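Local structure of xyloglucan-specific endo-beta-1,4-glucanase (Uncultured bacterium, 4W88) at residues 231-236 and 273-278; 266-271 and 300-305; 53-58 and 330-335. The protein hydrolyses internal beta-1,4-glucosidic bonds of xyloglucan, probably for plant cell-wall breakdown in the rumen, using a family 5 TIM-barrel domain. The protein carries 1 engineered substitution. All blocks are in the same frame, centred on the assembly; numbering follows the deposited sequence.

Contact 1: residues 231-236 and 273-278. With BGC (beta-D-glucopyranose), chain C.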
# COMPACT_ATOMS: atom_id res chain seq x y z
N THR A 231 -13.78 -10.95 2.79
CA THR A 231 -13.18 -9.74 3.34
C THR A 231 -14.03 -8.48 3.17
O THR A 231 -13.92 -7.49 3.96
CB THR A 231 -11.78 -9.47 2.70
OG1 THR A 231 -11.93 -9.42 1.29
CG2 THR A 231 -10.82 -10.61 3.04
N TYR A 232 -14.85 -8.50 2.12
CA TYR A 232 -15.80 -7.39 1.78
C TYR A 232 -17.27 -7.77 1.95
O TYR A 232 -17.58 -8.91 2.12
CB TYR A 232 -15.54 -6.89 0.34
CG TYR A 232 -14.34 -5.91 0.21
CD1 TYR A 232 -13.01 -6.38 0.37
CD2 TYR A 232 -14.55 -4.56 -0.02
CE1 TYR A 232 -11.95 -5.48 0.29
CE2 TYR A 232 -13.50 -3.67 -0.10
CZ TYR A 232 -12.25 -4.13 0.05
OH TYR A 232 -11.22 -3.22 -0.05
N VAL A 233 -18.12 -6.78 1.99
CA VAL A 233 -19.57 -6.97 2.00
C VAL A 233 -20.10 -6.75 0.58
O VAL A 233 -19.79 -5.72 -0.01
CB VAL A 233 -20.27 -6.02 2.96
CG1 VAL A 233 -21.80 -6.29 2.98
CG2 VAL A 233 -19.69 -6.15 4.33
N ALA A 234 -20.78 -7.76 0.02
CA ALA A 234 -21.26 -7.74 -1.36
C ALA A 234 -22.29 -8.84 -1.51
O ALA A 234 -22.42 -9.63 -0.59
CB ALA A 234 -20.14 -7.99 -2.31
N ASP A 235 -22.98 -8.87 -2.68
CA ASP A 235 -23.94 -9.90 -2.97
C ASP A 235 -23.11 -11.15 -3.15
O ASP A 235 -22.27 -11.23 -4.01
CB ASP A 235 -24.66 -9.53 -4.28
CG ASP A 235 -25.55 -10.66 -4.89
OD1 ASP A 235 -25.86 -11.69 -4.27
OD2 ASP A 235 -25.95 -10.49 -6.08
N GLY A 236 -23.35 -12.11 -2.29
CA GLY A 236 -22.57 -13.38 -2.29
C GLY A 236 -21.57 -13.49 -1.12
O GLY A 236 -20.94 -14.56 -0.89
N GLY A 273 -6.68 -7.36 4.56
CA GLY A 273 -7.48 -7.22 5.78
C GLY A 273 -8.87 -7.80 5.55
O GLY A 273 -9.19 -8.22 4.43
N ALA A 274 -9.69 -7.87 6.61
CA ALA A 274 -11.05 -8.38 6.51
C ALA A 274 -11.98 -7.47 7.28
O ALA A 274 -11.71 -7.13 8.39
CB ALA A 274 -11.05 -9.77 7.11
N GLN A 275 -13.06 -7.05 6.66
CA GLN A 275 -14.00 -6.23 7.34
C GLN A 275 -14.65 -7.02 8.47
O GLN A 275 -14.93 -8.23 8.36
CB GLN A 275 -15.08 -5.69 6.39
CG GLN A 275 -14.55 -4.71 5.38
CD GLN A 275 -15.55 -4.27 4.34
OE1 GLN A 275 -16.74 -4.05 4.64
NE2 GLN A 275 -15.08 -4.11 3.11
N PHE A 276 -14.80 -6.33 9.59
CA PHE A 276 -15.39 -6.89 10.78
C PHE A 276 -16.88 -7.13 10.60
O PHE A 276 -17.63 -6.19 10.35
CB PHE A 276 -15.17 -6.06 12.07
CG PHE A 276 -15.70 -6.74 13.30
CD1 PHE A 276 -15.09 -7.94 13.73
CD2 PHE A 276 -16.75 -6.22 14.04
CE1 PHE A 276 -15.56 -8.63 14.84
CE2 PHE A 276 -17.20 -6.89 15.19
CZ PHE A 276 -16.60 -8.09 15.58
N LYS A 277 -17.28 -8.39 10.72
CA LYS A 277 -18.70 -8.81 10.48
C LYS A 277 -19.23 -9.62 11.67
O LYS A 277 -19.86 -10.66 11.50
CB LYS A 277 -18.77 -9.69 9.22
CG LYS A 277 -18.30 -9.10 7.90
CD LYS A 277 -18.17 -10.16 6.82
CE LYS A 277 -17.69 -9.50 5.53
NZ LYS A 277 -17.88 -10.46 4.40
N GLU A 278 -18.89 -9.13 12.89
CA GLU A 278 -19.27 -9.76 14.18
C GLU A 278 -18.83 -11.21 14.15
O GLU A 278 -19.57 -12.12 14.55
CB GLU A 278 -20.75 -9.62 14.51
CG GLU A 278 -21.20 -8.21 14.33
CD GLU A 278 -21.79 -7.59 15.45
OE1 GLU A 278 -21.00 -6.91 16.12
OE2 GLU A 278 -23.04 -7.77 15.57
C2 BGC C . -11.99 -2.91 -3.85
C3 BGC C . -10.72 -2.12 -3.48
C4 BGC C . -9.60 -3.02 -3.10
C5 BGC C . -9.71 -4.03 -4.31
C6 BGC C . -8.63 -5.00 -4.00
C1 BGC C . -12.01 -3.77 -5.07
O2 BGC C . -12.81 -1.93 -4.28
O3 BGC C . -11.09 -1.32 -2.38
O4 BGC C . -8.42 -2.21 -2.58
O5 BGC C . -11.09 -4.61 -4.62
O6 BGC C . -8.28 -5.92 -5.00
O HOH W 1 -17.61 -3.79 1.53
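The amide nitrogen of Gln275 sits over one face of the Tyr232 ring, displaced toward the rim so that NE2 comes 3.2 Å from CD2 of the tyrosine. The amide and ring planes stand 70° apart, so the two groups do not stack. An extended chain beyond CG (chi2 174°) carries the amide this far, past Thr231 O, which accepts a hydrogen bond from the backbone N of Gln275 at 2.9 Å. Water 1 joins the loops again, accepting from both Gln275 NE2 and Val233 N. Lys277, also extended, ends with NZ 2.8 Å from Tyr232 O, approaching from above the carbonyl plane. The same ammonium binds the carbonyl oxygens of Phe230 and Tyr238, and Lys277 CE brushes Val233 CG2. The methyl CG2 of Thr231 lies 3.2 Å from Gly273 O, a buried carbonyl without a hydrogen-bond partner, while Thr231 OG1 turns to Tyr225 O. Tyr232 OH is 3.0 Å from O3 of the beta-D-glucopyranose. Lys277 thus gathers carbonyls where helix 228-231 ends, a setting that would probably stabilise its positive charge, and Gln275 backs the ring of a tyrosine that lines the glycan pocket.

Contact 2: residues 266-271 and 300-305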
# COMPACT_ATOMS: atom_id res chain seq x y z
N PRO A 266 11.41 -9.63 -5.19
CA PRO A 266 10.74 -9.31 -3.96
C PRO A 266 9.27 -8.90 -4.18
O PRO A 266 8.98 -8.11 -5.07
CB PRO A 266 11.57 -8.13 -3.40
CG PRO A 266 12.92 -8.37 -3.90
CD PRO A 266 12.67 -8.88 -5.30
N VAL A 267 8.39 -9.46 -3.34
CA VAL A 267 6.99 -9.14 -3.32
C VAL A 267 6.56 -8.68 -1.94
O VAL A 267 6.97 -9.26 -0.92
CB VAL A 267 6.12 -10.36 -3.73
CG1 VAL A 267 4.65 -10.03 -3.66
CG2 VAL A 267 6.48 -10.69 -5.13
N VAL A 268 5.75 -7.63 -1.94
CA VAL A 268 5.19 -7.05 -0.72
C VAL A 268 3.66 -6.89 -0.92
O VAL A 268 3.20 -6.32 -1.91
CB VAL A 268 5.79 -5.64 -0.34
CG1 VAL A 268 5.23 -5.29 1.06
CG2 VAL A 268 7.26 -5.67 -0.28
N ILE A 269 2.86 -7.43 0.00
CA ILE A 269 1.41 -7.20 0.01
C ILE A 269 1.12 -5.89 0.78
O ILE A 269 1.06 -5.90 2.01
CB ILE A 269 0.62 -8.38 0.57
CG1 ILE A 269 1.02 -9.70 -0.14
CG2 ILE A 269 -0.82 -8.06 0.50
CD1 ILE A 269 0.79 -9.74 -1.63
N THR A 270 0.91 -4.78 0.05
CA THR A 270 0.83 -3.51 0.70
C THR A 270 -0.53 -3.18 1.26
O THR A 270 -0.66 -2.19 2.01
CB THR A 270 1.43 -2.36 -0.16
OG1 THR A 270 0.72 -2.25 -1.41
CG2 THR A 270 2.92 -2.62 -0.41
N GLU A 271 -1.54 -3.99 0.91
CA GLU A 271 -2.85 -3.92 1.60
C GLU A 271 -3.51 -5.30 1.57
O GLU A 271 -3.48 -6.02 0.57
CB GLU A 271 -3.84 -2.95 0.93
CG GLU A 271 -3.55 -1.46 1.02
CD GLU A 271 -4.56 -0.64 0.31
OE1 GLU A 271 -5.76 -1.10 0.21
OE2 GLU A 271 -4.25 0.51 -0.08
N LYS A 300 5.87 -10.33 3.29
CA LYS A 300 5.29 -9.44 4.30
C LYS A 300 4.02 -8.77 3.78
O LYS A 300 3.87 -8.56 2.54
CB LYS A 300 6.32 -8.41 4.72
CG LYS A 300 7.67 -9.01 5.13
CD LYS A 300 7.52 -9.92 6.37
CE LYS A 300 8.85 -10.54 6.72
NZ LYS A 300 8.59 -11.41 7.87
N CYS A 301 3.13 -8.43 4.71
CA CYS A 301 1.93 -7.72 4.37
C CYS A 301 1.73 -6.55 5.31
O CYS A 301 2.26 -6.50 6.45
CB CYS A 301 0.69 -8.66 4.40
SG CYS A 301 0.24 -9.36 5.96
N PHE A 302 0.90 -5.62 4.82
CA PHE A 302 0.47 -4.45 5.54
C PHE A 302 -1.05 -4.42 5.62
O PHE A 302 -1.73 -4.44 4.58
CB PHE A 302 0.97 -3.17 4.84
CG PHE A 302 2.44 -2.91 4.90
CD1 PHE A 302 3.35 -3.75 4.23
CD2 PHE A 302 2.95 -1.84 5.62
CE1 PHE A 302 4.72 -3.52 4.31
CE2 PHE A 302 4.32 -1.63 5.69
CZ PHE A 302 5.20 -2.46 5.07
N ILE A 303 -1.59 -4.33 6.82
CA ILE A 303 -3.04 -4.43 7.03
C ILE A 303 -3.68 -3.05 6.85
O ILE A 303 -3.18 -2.05 7.38
CB ILE A 303 -3.34 -5.01 8.45
CG1 ILE A 303 -2.59 -6.30 8.68
CG2 ILE A 303 -4.84 -5.15 8.65
CD1 ILE A 303 -2.78 -7.35 7.54
N TRP A 304 -4.77 -2.98 6.08
CA TRP A 304 -5.51 -1.76 5.91
C TRP A 304 -6.34 -1.38 7.18
O TRP A 304 -7.15 -2.20 7.66
CB TRP A 304 -6.44 -1.87 4.72
CG TRP A 304 -7.14 -0.56 4.49
CD1 TRP A 304 -8.47 -0.26 4.67
CD2 TRP A 304 -6.52 0.63 3.96
NE1 TRP A 304 -8.70 1.06 4.35
CE2 TRP A 304 -7.52 1.62 3.87
CE3 TRP A 304 -5.22 0.93 3.56
CZ2 TRP A 304 -7.25 2.93 3.44
CZ3 TRP A 304 -4.96 2.17 3.10
CH2 TRP A 304 -5.94 3.16 3.04
N ASP A 305 -6.07 -0.21 7.77
CA ASP A 305 -6.76 0.25 8.93
C ASP A 305 -7.27 1.67 8.73
O ASP A 305 -6.52 2.65 8.77
CB ASP A 305 -5.87 0.13 10.18
CG ASP A 305 -6.62 0.47 11.47
OD1 ASP A 305 -7.70 1.16 11.42
OD2 ASP A 305 -6.12 0.02 12.56
O HOH W 2 7.72 -8.94 1.60
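On one face of the Trp304 indole lies the carboxylate of Glu271, OE1 3.8 Å above the plane and offset toward the rim, with the two planes 29° apart. The side chains run alongside one another in the same direction, and Phe316 meets the indole edge-to-face. At the edge of the Phe302 ring, in its plane, is Ile269 O, while Val268 CG1 reaches Phe302 CE1 at 3.7 Å. With chi1 of -172°, Val268 CG1 is swung opposite its own amide nitrogen and onto that ring. Between the parallel strands, Ile269 N donates to Lys300 O (3.0 Å) and Phe302 N to Ile269 O (2.8 Å); the latter oxygen also takes a CA-H...O contact from CA of Cys301. Water 2 bridges Val267 O and Lys300 N. Glu271 is held by Tyr225 and Arg59 and lies beside the bound glucose, at the end of the seventh strand, consistent with the position of the nucleophile in family 5 glycosidases. Helix 280-295 links the two strands as a beta-alpha-beta crossover and covers Ile269 and Cys301 with Leu294; strand 218-223 pairs with 267-272 on its other side, and strand 15-18, the first in the chain, lies next to 300-305 where the barrel closes.

Contact 3: residues 53-58 and 330-335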
# COMPACT_ATOMS: atom_id res chain seq x y z
N ARG A 53 2.52 -2.55 19.51
CA ARG A 53 1.65 -3.77 19.50
C ARG A 53 2.35 -4.81 18.69
O ARG A 53 1.98 -5.97 18.71
CB ARG A 53 0.27 -3.44 18.88
CG ARG A 53 -0.85 -4.46 19.08
CD ARG A 53 -1.22 -4.65 20.57
NE ARG A 53 -2.52 -5.26 20.73
CZ ARG A 53 -2.73 -6.53 20.68
NH1 ARG A 53 -1.75 -7.40 20.46
NH2 ARG A 53 -3.96 -6.95 20.75
N GLY A 54 3.35 -4.42 17.89
CA GLY A 54 4.02 -5.37 17.03
C GLY A 54 4.04 -5.10 15.54
O GLY A 54 4.64 -5.85 14.77
N PHE A 55 3.33 -4.05 15.12
CA PHE A 55 3.37 -3.63 13.72
C PHE A 55 4.54 -2.69 13.60
O PHE A 55 4.42 -1.48 13.84
CB PHE A 55 2.11 -2.91 13.33
CG PHE A 55 0.83 -3.74 13.40
CD1 PHE A 55 0.42 -4.53 12.32
CD2 PHE A 55 -0.04 -3.59 14.46
CE1 PHE A 55 -0.81 -5.17 12.37
CE2 PHE A 55 -1.26 -4.22 14.49
CZ PHE A 55 -1.64 -5.04 13.47
N ASN A 56 5.70 -3.26 13.24
CA ASN A 56 6.93 -2.42 13.19
C ASN A 56 7.17 -1.76 11.82
O ASN A 56 8.23 -1.21 11.54
CB ASN A 56 8.19 -3.16 13.64
CG ASN A 56 8.58 -4.27 12.72
OD1 ASN A 56 7.73 -4.96 12.14
ND2 ASN A 56 9.89 -4.43 12.54
N ALA A 57 6.18 -1.87 10.95
CA ALA A 57 6.21 -1.27 9.63
C ALA A 57 4.89 -0.57 9.44
O ALA A 57 3.81 -1.09 9.82
CB ALA A 57 6.42 -2.35 8.58
N ILE A 58 4.95 0.60 8.84
CA ILE A 58 3.76 1.46 8.62
C ILE A 58 3.78 1.91 7.15
O ILE A 58 4.80 2.40 6.64
CB ILE A 58 3.72 2.69 9.59
CG1 ILE A 58 2.45 3.50 9.41
CG2 ILE A 58 4.99 3.56 9.51
CD1 ILE A 58 2.23 4.52 10.52
N ASP A 330 -8.33 -9.77 19.88
CA ASP A 330 -8.13 -11.14 19.32
C ASP A 330 -7.68 -11.12 17.85
O ASP A 330 -6.78 -11.87 17.43
CB ASP A 330 -9.40 -11.96 19.46
CG ASP A 330 -9.69 -12.40 20.88
OD1 ASP A 330 -8.87 -12.24 21.79
OD2 ASP A 330 -10.73 -13.00 21.07
N ILE A 331 -8.34 -10.29 17.03
CA ILE A 331 -7.90 -10.08 15.65
C ILE A 331 -6.47 -9.56 15.58
O ILE A 331 -5.61 -10.09 14.83
CB ILE A 331 -8.87 -9.15 14.89
CG1 ILE A 331 -10.23 -9.86 14.72
CG2 ILE A 331 -8.32 -8.74 13.52
CD1 ILE A 331 -11.34 -9.05 14.09
N VAL A 332 -6.20 -8.56 16.39
CA VAL A 332 -4.87 -7.94 16.39
C VAL A 332 -3.77 -8.91 16.79
O VAL A 332 -2.72 -8.96 16.12
CB VAL A 332 -4.88 -6.63 17.14
CG1 VAL A 332 -3.47 -6.04 17.28
CG2 VAL A 332 -5.76 -5.65 16.42
N ASP A 333 -4.05 -9.72 17.84
CA ASP A 333 -3.10 -10.71 18.31
C ASP A 333 -2.75 -11.68 17.13
O ASP A 333 -1.60 -12.07 16.93
CB ASP A 333 -3.72 -11.55 19.42
CG ASP A 333 -3.74 -10.89 20.80
OD1 ASP A 333 -3.18 -9.81 20.99
OD2 ASP A 333 -4.41 -11.44 21.72
N ALA A 334 -3.79 -12.11 16.38
CA ALA A 334 -3.53 -13.06 15.29
C ALA A 334 -2.57 -12.49 14.23
O ALA A 334 -1.70 -13.16 13.64
CB ALA A 334 -4.84 -13.45 14.65
N TYR A 335 -2.67 -11.18 14.02
CA TYR A 335 -1.78 -10.51 13.07
C TYR A 335 -0.37 -10.40 13.63
O TYR A 335 0.58 -10.85 13.03
CB TYR A 335 -2.27 -9.09 12.75
CG TYR A 335 -3.42 -9.01 11.71
CD1 TYR A 335 -3.33 -9.66 10.48
CD2 TYR A 335 -4.55 -8.19 11.95
CE1 TYR A 335 -4.35 -9.58 9.56
CE2 TYR A 335 -5.58 -8.09 11.00
CZ TYR A 335 -5.45 -8.75 9.79
OH TYR A 335 -6.44 -8.69 8.83
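Both terminal nitrogens of Arg53 converge on one oxygen, Asp333 OD1, with NH1 at 2.9 Å and NH2 at 3.0 Å in an end-on salt bridge. The oxygen lies close to the guanidinium plane, but the carboxylate is turned 66° from it: NH1 meets OD1 nearly along its C-O bond, whereas NH2 approaches from above the carboxylate. Val332, one residue earlier in the helix, places CG1 over the centre of the guanidinium, 3.5 Å from CZ. Arg53 CG, set opposite the backbone N (chi1 -166°), touches the same methyl, and a bend at chi2 (63°) brings the guanidinium over it too. NH2 has a second anionic partner in Asp329, and Trp326 forms a cation-pi contact with the group, so charge, aromatic and methyl together restrict its rotation. Arg53 lies at the C-terminal end of helix 44-53, which Gly54 closes in a Schellman motif; from there the chain passes through Phe55 into the second strand of the barrel, 57-60. Helix 329-336, on the other side of the contact, comes after the eighth barrel strand. Phe55 crosses Val332 at about a right angle, with CE2 4.0 Å from CG1 of the valine. Three residues on from Val332, Tyr335 offers its CB to Phe55 CZ at 4.2 Å, and its ring packs on Ile303 of strand 300-305 and on Trp286 of helix 280-295.

All three contacts belong to one eight-stranded TIM barrel. Contact 2 pairs its seventh and eighth strands; contact 1, about 18 Å away between centres, joins loops at the sugar-binding end, its segment 273-278 following directly on strand 267-272. The segments of contacts 1 and 2 alternate along the sequence, nested within the loop closed by contact 3. The centres of contacts 2 and 3 are about 13 Å apart, those of contacts 1 and 3 about 20 Å. Contact 3 packs helix 329-336 against the end of helix 44-53 and the link into the second strand. Through Tyr335, which touches Ile303 and Gly273, the C-terminal helix is tied to the barrel wall and to a loop behind the glycan pocket.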